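Local coordinates for mandelate racemase/muconate lactonizing enzyme family protein (Sulfitobacter sp. NAS-14.1, PDB 3T4W) that probably acts as a lyase of the enolase superfamily, related to mandelate racemase and muconate lactonizing enzyme, at residues 77-80 and 81-85. Numbering follows the deposited sequence.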
loop_
_atom_site.group_PDB
_atom_site.type_symbol
_atom_site.label_atom_id
_atom_site.label_comp_id
_atom_site.label_asym_id
_atom_site.label_seq_id
_atom_site.Cartn_x
_atom_site.Cartn_y
_atom_site.Cartn_z
ATOM N N GLU A 77 -8.717 26.805 36.006
ATOM C CA GLU A 77 -8.835 26.598 37.448
ATOM C C GLU A 77 -9.098 25.125 37.761
ATOM O O GLU A 77 -8.481 24.553 38.659
ATOM C CB GLU A 77 -9.949 27.468 38.048
ATOM C CG GLU A 77 -9.603 28.948 38.207
ATOM C CD GLU A 77 -10.818 29.800 38.565
ATOM O OE1 GLU A 77 -11.812 29.238 39.081
ATOM O OE2 GLU A 77 -10.780 31.029 38.327
ATOM N N ASP A 78 -10.015 24.518 37.013
ATOM C CA ASP A 78 -10.389 23.126 37.238
ATOM C C ASP A 78 -9.197 22.205 37.002
ATOM O O ASP A 78 -8.846 21.386 37.860
ATOM C CB ASP A 78 -11.571 22.731 36.340
ATOM C CG ASP A 78 -12.021 21.285 36.553
ATOM O OD1 ASP A 78 -11.205 20.357 36.347
ATOM O OD2 ASP A 78 -13.200 21.073 36.906
ATOM N N VAL A 79 -8.568 22.347 35.839
ATOM C CA VAL A 79 -7.427 21.515 35.494
ATOM C C VAL A 79 -6.342 21.586 36.566
ATOM O O VAL A 79 -5.741 20.564 36.922
ATOM C CB VAL A 79 -6.835 21.901 34.129
ATOM C CG1 VAL A 79 -5.450 21.279 33.951
ATOM C CG2 VAL A 79 -7.773 21.468 33.015
ATOM N N PHE A 80 -6.100 22.787 37.085
ATOM C CA PHE A 80 -5.021 22.982 38.057
ATOM C C PHE A 80 -5.316 22.324 39.399
ATOM O O PHE A 80 -4.473 21.618 39.955
ATOM C CB PHE A 80 -4.706 24.469 38.273
ATOM C CG PHE A 80 -3.740 24.718 39.403
ATOM C CD1 PHE A 80 -2.381 24.474 39.241
ATOM C CD2 PHE A 80 -4.190 25.175 40.632
ATOM C CE1 PHE A 80 -1.483 24.695 40.286
ATOM C CE2 PHE A 80 -3.306 25.393 41.682
ATOM C CZ PHE A 80 -1.948 25.151 41.507
ATOM N N ALA A 81 -6.512 22.560 39.917
ATOM C CA ALA A 81 -6.883 22.025 41.218
ATOM C C ALA A 81 -6.986 20.514 41.143
ATOM O O ALA A 81 -6.603 19.800 42.062
ATOM C CB ALA A 81 -8.208 22.629 41.686
ATOM N N ARG A 82 -7.507 20.032 40.030
ATOM C CA ARG A 82 -7.764 18.614 39.878
ATOM C C ARG A 82 -6.480 17.798 39.702
ATOM O O ARG A 82 -6.340 16.730 40.294
ATOM C CB ARG A 82 -8.708 18.392 38.693
ATOM C CG ARG A 82 -9.430 17.064 38.707
ATOM C CD ARG A 82 -10.476 16.977 37.592
ATOM N NE ARG A 82 -11.543 17.978 37.691
ATOM C CZ ARG A 82 -12.545 17.939 38.569
ATOM N NH1 ARG A 82 -12.619 16.957 39.464
ATOM N NH2 ARG A 82 -13.476 18.888 38.556
ATOM N N HIS A 83 -5.542 18.306 38.906
ATOM C CA HIS A 83 -4.430 17.479 38.440
ATOM C C HIS A 83 -3.020 17.948 38.819
ATOM O O HIS A 83 -2.062 17.180 38.676
ATOM C CB HIS A 83 -4.483 17.332 36.913
ATOM C CG HIS A 83 -5.774 16.782 36.397
ATOM N ND1 HIS A 83 -6.300 15.583 36.831
ATOM C CD2 HIS A 83 -6.635 17.256 35.464
ATOM C CE1 HIS A 83 -7.434 15.349 36.195
ATOM N NE2 HIS A 83 -7.661 16.348 35.360
ATOM N N MET A 84 -2.878 19.193 39.272
ATOM C CA MET A 84 -1.542 19.765 39.469
ATOM C C MET A 84 -1.283 20.307 40.884
ATOM O O MET A 84 -0.189 20.147 41.435
ATOM C CB MET A 84 -1.267 20.846 38.419
ATOM C CG MET A 84 -1.554 20.394 36.992
ATOM S SD MET A 84 -1.218 21.657 35.752
ATOM C CE MET A 84 0.562 21.530 35.611
ATOM N N GLN A 85 -2.291 20.941 41.472
ATOM C CA GLN A 85 -2.149 21.518 42.803
ATOM C C GLN A 85 -1.753 20.473 43.849
ATOM O O GLN A 85 -2.370 19.411 43.944
ATOM C CB GLN A 85 -3.437 22.223 43.211
ATOM C CG GLN A 85 -3.335 23.009 44.501
ATOM C CD GLN A 85 -4.677 23.573 44.933
ATOM O OE1 GLN A 85 -5.711 23.263 44.346
ATOM N NE2 GLN A 85 -4.664 24.401 45.958
#
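Ala-81 N, Arg-82 N and His-83 N bond to the carbonyls of Glu-77, Asp-78 and Val-79 in the i to i+4 pattern of an α-helix, and Phe-80 O accepts from both Met-84 N (3.0 Å) and, one residue further on, Gln-85 N (2.7 Å). One turn apart, Asp-78 and Arg-82 form a bidentate salt bridge. The guanidinium presents its side rather than its end, NE of Arg-82 reaching OD1 of Asp-78 and NH2 reaching OD2, each at 2.8 Å. Both oxygens are met on their syn sides, although the two planes are turned 37° from each other. Extended through chi1 and chi2, the arginine bends at chi3 (-62°), which turns NE back toward OD1 of Asp-78. A leucine in place of Arg-82 would probably leave the Asp-78 carboxylate without its countercharge and freer to turn. Beyond His-83, Gln-85 CB lies over one face of the Phe-80 ring in a CH-pi contact, 3.9 Å from the centroid, while Met-84 CB meets CD1 of Phe-80 at 3.9 Å. The salt bridge lies at a subunit interface, where Asp-78 OD2 also accepts from Gly-68 N of a second subunit. In the N-terminal domain, Phe-80 and Met-84 pack against helix 110-130 and strand 25-33.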